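Local coordinates for LP15968p (Drosophila melanogaster, PDB 3MN8), which removes C-terminal arginine or lysine residues from peptides and proteins as a zinc-dependent metallocarboxypeptidase, here its first, active carboxypeptidase domain with the transthyretin-like domain that follows, at residues G219-S224 / P260-G265; L251-S256 / G274-G279. All coordinates share one frame; numbering follows the deposited sequence.

Contact 1: residues G219-S224 / P260-G265; sequences GAVVAS and PIMRKG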
loop_
_atom_site.group_PDB
_atom_site.type_symbol
_atom_site.label_atom_id
_atom_site.label_comp_id
_atom_site.label_asym_id
_atom_site.label_seq_id
_atom_site.Cartn_x
_atom_site.Cartn_y
_atom_site.Cartn_z
ATOM N N GLY A 219 -2.370 17.018 -4.822
ATOM C CA GLY A 219 -2.018 18.307 -4.268
ATOM C C GLY A 219 -0.573 18.574 -4.600
ATOM O O GLY A 219 -0.128 19.722 -4.688
ATOM N N ALA A 220 0.165 17.494 -4.807
ATOM C CA ALA A 220 1.568 17.626 -5.142
ATOM C C ALA A 220 2.003 16.370 -5.862
ATOM O O ALA A 220 1.201 15.464 -6.055
ATOM C CB ALA A 220 2.401 17.861 -3.880
ATOM N N VAL A 221 3.271 16.328 -6.264
ATOM C CA VAL A 221 3.821 15.197 -6.997
ATOM C C VAL A 221 5.091 14.702 -6.312
ATOM O O VAL A 221 6.175 15.252 -6.532
ATOM C CB VAL A 221 4.159 15.581 -8.442
ATOM C CG1 VAL A 221 4.322 14.325 -9.281
ATOM C CG2 VAL A 221 3.073 16.481 -9.030
ATOM N N VAL A 222 4.963 13.662 -5.490
ATOM C CA VAL A 222 6.080 13.216 -4.656
ATOM C C VAL A 222 5.795 11.881 -3.963
ATOM O O VAL A 222 4.641 11.533 -3.698
ATOM C CB VAL A 222 6.418 14.277 -3.562
ATOM C CG1 VAL A 222 5.281 14.356 -2.531
ATOM C CG2 VAL A 222 7.775 13.994 -2.874
ATOM N N ALA A 223 6.864 11.155 -3.658
ATOM C CA ALA A 223 6.773 9.885 -2.968
ATOM C C ALA A 223 7.213 10.065 -1.506
ATOM O O ALA A 223 8.400 10.314 -1.222
ATOM C CB ALA A 223 7.634 8.853 -3.680
ATOM N N SER A 224 6.240 9.944 -0.598
ATOM C CA SER A 224 6.421 10.226 0.827
ATOM C C SER A 224 6.342 8.958 1.661
ATOM O O SER A 224 5.516 8.085 1.405
ATOM C CB SER A 224 5.343 11.208 1.305
ATOM O OG SER A 224 5.506 11.569 2.672
ATOM N N PRO A 260 8.172 9.991 -14.861
ATOM C CA PRO A 260 8.897 10.994 -15.657
ATOM C C PRO A 260 8.856 12.408 -15.080
ATOM O O PRO A 260 9.722 13.211 -15.405
ATOM C CB PRO A 260 8.156 10.978 -16.996
ATOM C CG PRO A 260 7.532 9.631 -17.069
ATOM C CD PRO A 260 7.167 9.268 -15.656
ATOM N N ILE A 261 7.858 12.710 -14.257
ATOM C CA ILE A 261 7.662 14.073 -13.751
ATOM C C ILE A 261 8.012 14.205 -12.269
ATOM O O ILE A 261 8.648 15.183 -11.844
ATOM C CB ILE A 261 6.206 14.553 -13.987
ATOM C CG1 ILE A 261 5.966 14.809 -15.481
ATOM C CG2 ILE A 261 5.895 15.805 -13.152
ATOM C CD1 ILE A 261 4.520 15.088 -15.819
ATOM N N MET A 262 7.580 13.212 -11.496
ATOM C CA MET A 262 7.925 13.088 -10.080
ATOM C C MET A 262 9.440 12.997 -9.875
ATOM O O MET A 262 9.983 13.613 -8.968
ATOM C CB MET A 262 7.231 11.855 -9.484
ATOM C CG MET A 262 7.359 11.709 -7.974
ATOM S SD MET A 262 6.356 10.316 -7.409
ATOM C CE MET A 262 4.737 10.869 -7.925
ATOM N N ARG A 263 10.109 12.231 -10.732
ATOM C CA ARG A 263 11.563 12.087 -10.724
ATOM C C ARG A 263 12.307 13.422 -10.670
ATOM O O ARG A 263 13.465 13.466 -10.269
ATOM C CB ARG A 263 11.991 11.309 -11.972
ATOM C CG ARG A 263 13.459 10.969 -12.063
ATOM C CD ARG A 263 13.699 10.022 -13.233
ATOM N NE ARG A 263 13.259 10.588 -14.512
ATOM C CZ ARG A 263 12.519 9.944 -15.415
ATOM N NH1 ARG A 263 12.116 8.702 -15.191
ATOM N NH2 ARG A 263 12.179 10.542 -16.549
ATOM N N LYS A 264 11.646 14.505 -11.072
ATOM C CA LYS A 264 12.302 15.816 -11.206
ATOM C C LYS A 264 12.489 16.566 -9.885
ATOM O O LYS A 264 13.586 17.041 -9.572
ATOM C CB LYS A 264 11.546 16.687 -12.210
ATOM C CG LYS A 264 11.438 16.047 -13.585
ATOM C CD LYS A 264 10.838 16.997 -14.601
ATOM C CE LYS A 264 10.977 16.432 -16.003
ATOM N NZ LYS A 264 12.407 16.190 -16.358
ATOM N N GLY A 265 11.412 16.688 -9.122
ATOM C CA GLY A 265 11.522 17.150 -7.754
ATOM C C GLY A 265 11.139 18.590 -7.546
ATOM O O GLY A 265 11.229 19.093 -6.423
#

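Contact 2: residues L251-S256 / G274-G279; sequences LAHTYS and GGITNG. With GEM ((2-guanidinoethylmercapto)succinic acid), chain G.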
loop_
_atom_site.group_PDB
_atom_site.type_symbol
_atom_site.label_atom_id
_atom_site.label_comp_id
_atom_site.label_asym_id
_atom_site.label_seq_id
_atom_site.Cartn_x
_atom_site.Cartn_y
_atom_site.Cartn_z
ATOM N N LEU A 251 11.704 2.059 -1.782
ATOM C CA LEU A 251 10.326 2.033 -2.242
ATOM C C LEU A 251 9.937 3.344 -2.892
ATOM O O LEU A 251 9.491 3.375 -4.039
ATOM C CB LEU A 251 9.390 1.730 -1.079
ATOM C CG LEU A 251 9.610 0.338 -0.493
ATOM C CD1 LEU A 251 8.767 0.120 0.753
ATOM C CD2 LEU A 251 9.360 -0.740 -1.551
ATOM N N ALA A 252 10.102 4.431 -2.151
ATOM C CA ALA A 252 9.791 5.761 -2.665
ATOM C C ALA A 252 10.512 6.053 -3.978
ATOM O O ALA A 252 9.941 6.676 -4.882
ATOM C CB ALA A 252 10.133 6.827 -1.621
ATOM N N HIS A 253 11.767 5.615 -4.076
ATOM C CA HIS A 253 12.565 5.878 -5.270
ATOM C C HIS A 253 12.102 5.023 -6.424
ATOM O O HIS A 253 12.107 5.472 -7.570
ATOM C CB HIS A 253 14.049 5.644 -5.022
ATOM C CG HIS A 253 14.799 6.886 -4.639
ATOM N ND1 HIS A 253 15.532 6.989 -3.474
ATOM C CD2 HIS A 253 14.928 8.081 -5.268
ATOM C CE1 HIS A 253 16.076 8.191 -3.398
ATOM N NE2 HIS A 253 15.727 8.872 -4.477
ATOM N N THR A 254 11.695 3.793 -6.117
ATOM C CA THR A 254 11.139 2.910 -7.138
ATOM C C THR A 254 9.999 3.587 -7.896
ATOM O O THR A 254 9.921 3.507 -9.118
ATOM C CB THR A 254 10.585 1.618 -6.541
ATOM O OG1 THR A 254 11.613 0.949 -5.803
ATOM C CG2 THR A 254 10.088 0.718 -7.648
ATOM N N TYR A 255 9.105 4.245 -7.165
ATOM C CA TYR A 255 7.965 4.906 -7.789
ATOM C C TYR A 255 8.390 6.190 -8.509
ATOM O O TYR A 255 8.052 6.413 -9.675
ATOM C CB TYR A 255 6.876 5.209 -6.750
ATOM C CG TYR A 255 5.536 5.521 -7.374
ATOM C CD1 TYR A 255 5.285 6.776 -7.939
ATOM C CD2 TYR A 255 4.525 4.559 -7.416
ATOM C CE1 TYR A 255 4.056 7.071 -8.525
ATOM C CE2 TYR A 255 3.291 4.837 -8.001
ATOM C CZ TYR A 255 3.064 6.098 -8.555
ATOM O OH TYR A 255 1.848 6.388 -9.136
ATOM N N SER A 256 9.138 7.033 -7.812
ATOM C CA SER A 256 9.506 8.314 -8.381
ATOM C C SER A 256 10.438 8.120 -9.577
ATOM O O SER A 256 10.234 8.718 -10.635
ATOM C CB SER A 256 10.152 9.202 -7.315
ATOM O OG SER A 256 10.389 10.509 -7.812
ATOM N N GLY A 274 14.996 14.183 -5.688
ATOM C CA GLY A 274 14.762 12.851 -6.217
ATOM C C GLY A 274 13.282 12.527 -6.288
ATOM O O GLY A 274 12.878 11.411 -6.643
ATOM N N GLY A 275 12.470 13.519 -5.939
ATOM C CA GLY A 275 11.030 13.386 -6.021
ATOM C C GLY A 275 10.418 12.614 -4.875
ATOM O O GLY A 275 9.271 12.185 -4.954
ATOM N N ILE A 276 11.184 12.435 -3.807
ATOM C CA ILE A 276 10.676 11.775 -2.615
ATOM C C ILE A 276 10.928 12.643 -1.393
ATOM O O ILE A 276 11.760 13.559 -1.426
ATOM C CB ILE A 276 11.355 10.423 -2.391
ATOM C CG1 ILE A 276 12.824 10.639 -2.046
ATOM C CG2 ILE A 276 11.228 9.555 -3.630
ATOM C CD1 ILE A 276 13.537 9.374 -1.680
ATOM N N THR A 277 10.210 12.348 -0.311
ATOM C CA THR A 277 10.378 13.077 0.941
ATOM C C THR A 277 9.872 12.297 2.133
ATOM O O THR A 277 9.013 11.431 2.012
ATOM C CB THR A 277 9.621 14.408 0.943
ATOM O OG1 THR A 277 9.957 15.130 2.137
ATOM C CG2 THR A 277 8.107 14.164 0.904
ATOM N N ASN A 278 10.419 12.618 3.294
ATOM C CA ASN A 278 9.954 12.060 4.545
ATOM C C ASN A 278 8.710 12.844 4.932
ATOM O O ASN A 278 8.702 14.078 4.836
ATOM C CB ASN A 278 11.054 12.218 5.593
ATOM C CG ASN A 278 10.604 11.862 6.977
ATOM O OD1 ASN A 278 10.748 12.669 7.893
ATOM N ND2 ASN A 278 10.074 10.649 7.156
ATOM N N GLY A 279 7.650 12.145 5.339
ATOM C CA GLY A 279 6.422 12.823 5.734
ATOM C C GLY A 279 6.689 14.004 6.663
ATOM O O GLY A 279 6.426 15.173 6.323
HETATM C C8 GEM G . -0.919 14.982 3.500
HETATM S S7 GEM G . -0.469 13.270 3.536
HETATM C C6 GEM G . 1.112 13.334 2.742
HETATM C C5 GEM G . 2.082 14.324 3.383
HETATM N N3 GEM G . 2.455 13.792 4.685
HETATM C C1 GEM G . 3.142 14.415 5.636
HETATM N N4 GEM G . 3.410 13.801 6.782
HETATM N N2 GEM G . 3.560 15.663 5.448
HETATM C C9 GEM G . -2.141 15.140 4.365
HETATM O O14 GEM G . -2.665 14.108 4.841
HETATM O O15 GEM G . -2.585 16.286 4.587
HETATM C C10 GEM G . -1.147 15.521 2.078
HETATM C C11 GEM G . -2.357 14.987 1.323
HETATM O O12 GEM G . -2.172 14.578 0.151
HETATM O O13 GEM G . -3.493 15.003 1.865
#

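Contact 1: residues G219-S224 / P260-G265
Met262 reaches across to Val221 and lies along the backbone that follows it, an example of a long, unbranched side chain filling the space between a loop and the residues that lead into a strand. The two residues have the nearest alpha carbons of the segments, 5.5 Å apart, and no hydrogen bond joins the segments directly. Met262 holds CG anti to its backbone N (chi1 -172°) and bends at chi3 (-61°), which carries CE back beside Val221, where it meets CG1 at 3.7 Å. Val221 turns toward the loop, and the same CG1 also has Met262 CB at 3.8 Å and, more loosely, Ile261 CG2 at 4.4 Å. Farther along, the thioether spans two peptides: Met262 SD lies 3.8 Å from Val222 C, at the bond to Ala223, and Met262 CE 3.7 Å from Val222 N, at the bond from Val221. In the alpha/beta fold of the M14 carboxypeptidases, Val221 leads into strand 222-225, and the loop holding Met262 belongs to the connection from helix 245-257 to strand 276-278. The side chain of Val222 points away from this loop and packs on Glu305, the probable proton donor/acceptor, and on Phe272. With an alanine in place of Met262, CG1 of Val221 would probably lose its CE neighbour and a gap would be likely to open alongside the Val222 backbone. Asn267 links the two segments indirectly, its ND2 hydrogen-bonding Ile261 O and, weakly, Val221 O, while Tyr255 and Ser256 of helix 245-257 also touch Met262.

Contact 2: residues L251-S256 / G274-G279
Ala252 and Ile276 lie with alpha carbons 6.1 Å apart, one helical turn before the second close approach, Ser256 to Gly275 at 5.8 Å. Helix 251-256 and strand 276-278 run nearly antiparallel, at 152° between their directions, with axes 8.7 Å apart at their closest. Gly274 and Gly275 both have positive phi, and at Gly275 a side chain would run into the hydroxyl of Ser256. Ile276 carries the apolar part of the contact through two branches. Its CG2 is directed at the helix and meets CB of Ala252 at 3.6 Å, while CG1 stands between the backbone N and the carbonyl carbon (chi1 67°) and leads CD1 out over one face of the His253 ring. This is a CH-pi contact, CD1 sitting 3.5 Å from the ring centroid and 22° off the normal, displaced toward the rim. Helices laid on a central sheet are the plan of the alpha/beta fold; here helix 245-257 packs at the edge of the mixed sheet where strand 276-278 is outermost, and Ala252 and Ile276 both also touch Ala223 of the neighbouring strand. The polar link lies at the other end, where Ser256 OG donates to Gly274 O at 2.9 Å, slightly tilted from the carbonyl plane. Past Ile276 the strand leaves the helix and leads to the inhibitor. Asn278, at the N-cap of helix 279-282, caps the backbone N of His281 with its OD1, and Gly279 O accepts a hydrogen bond from N2 of the GEM guanidino group at 3.0 Å, consistent with recognition of a C-terminal arginine side chain.

Overall arrangement
Contacts 1 and 2 have centres about 8 Å apart and meet through neighbouring parallel strands. Ala223 probably hydrogen-bonds on both sides of Ile276, its N to Gly275 O and its O to Thr277 N, each at 2.9 Å. The segments alternate along the chain, and the loop of contact 1 follows the helix of contact 2. The two contacts approach the active site differently: the side chain of Val222 in contact 1 comes about 7 Å from GEM and about 10 Å from the zinc ion, whereas segment 274-279 of contact 2 supplies Gly279, just past the strand, to the inhibitor pocket, which Arg165, Asn174, Arg175 and Tyr283 help complete.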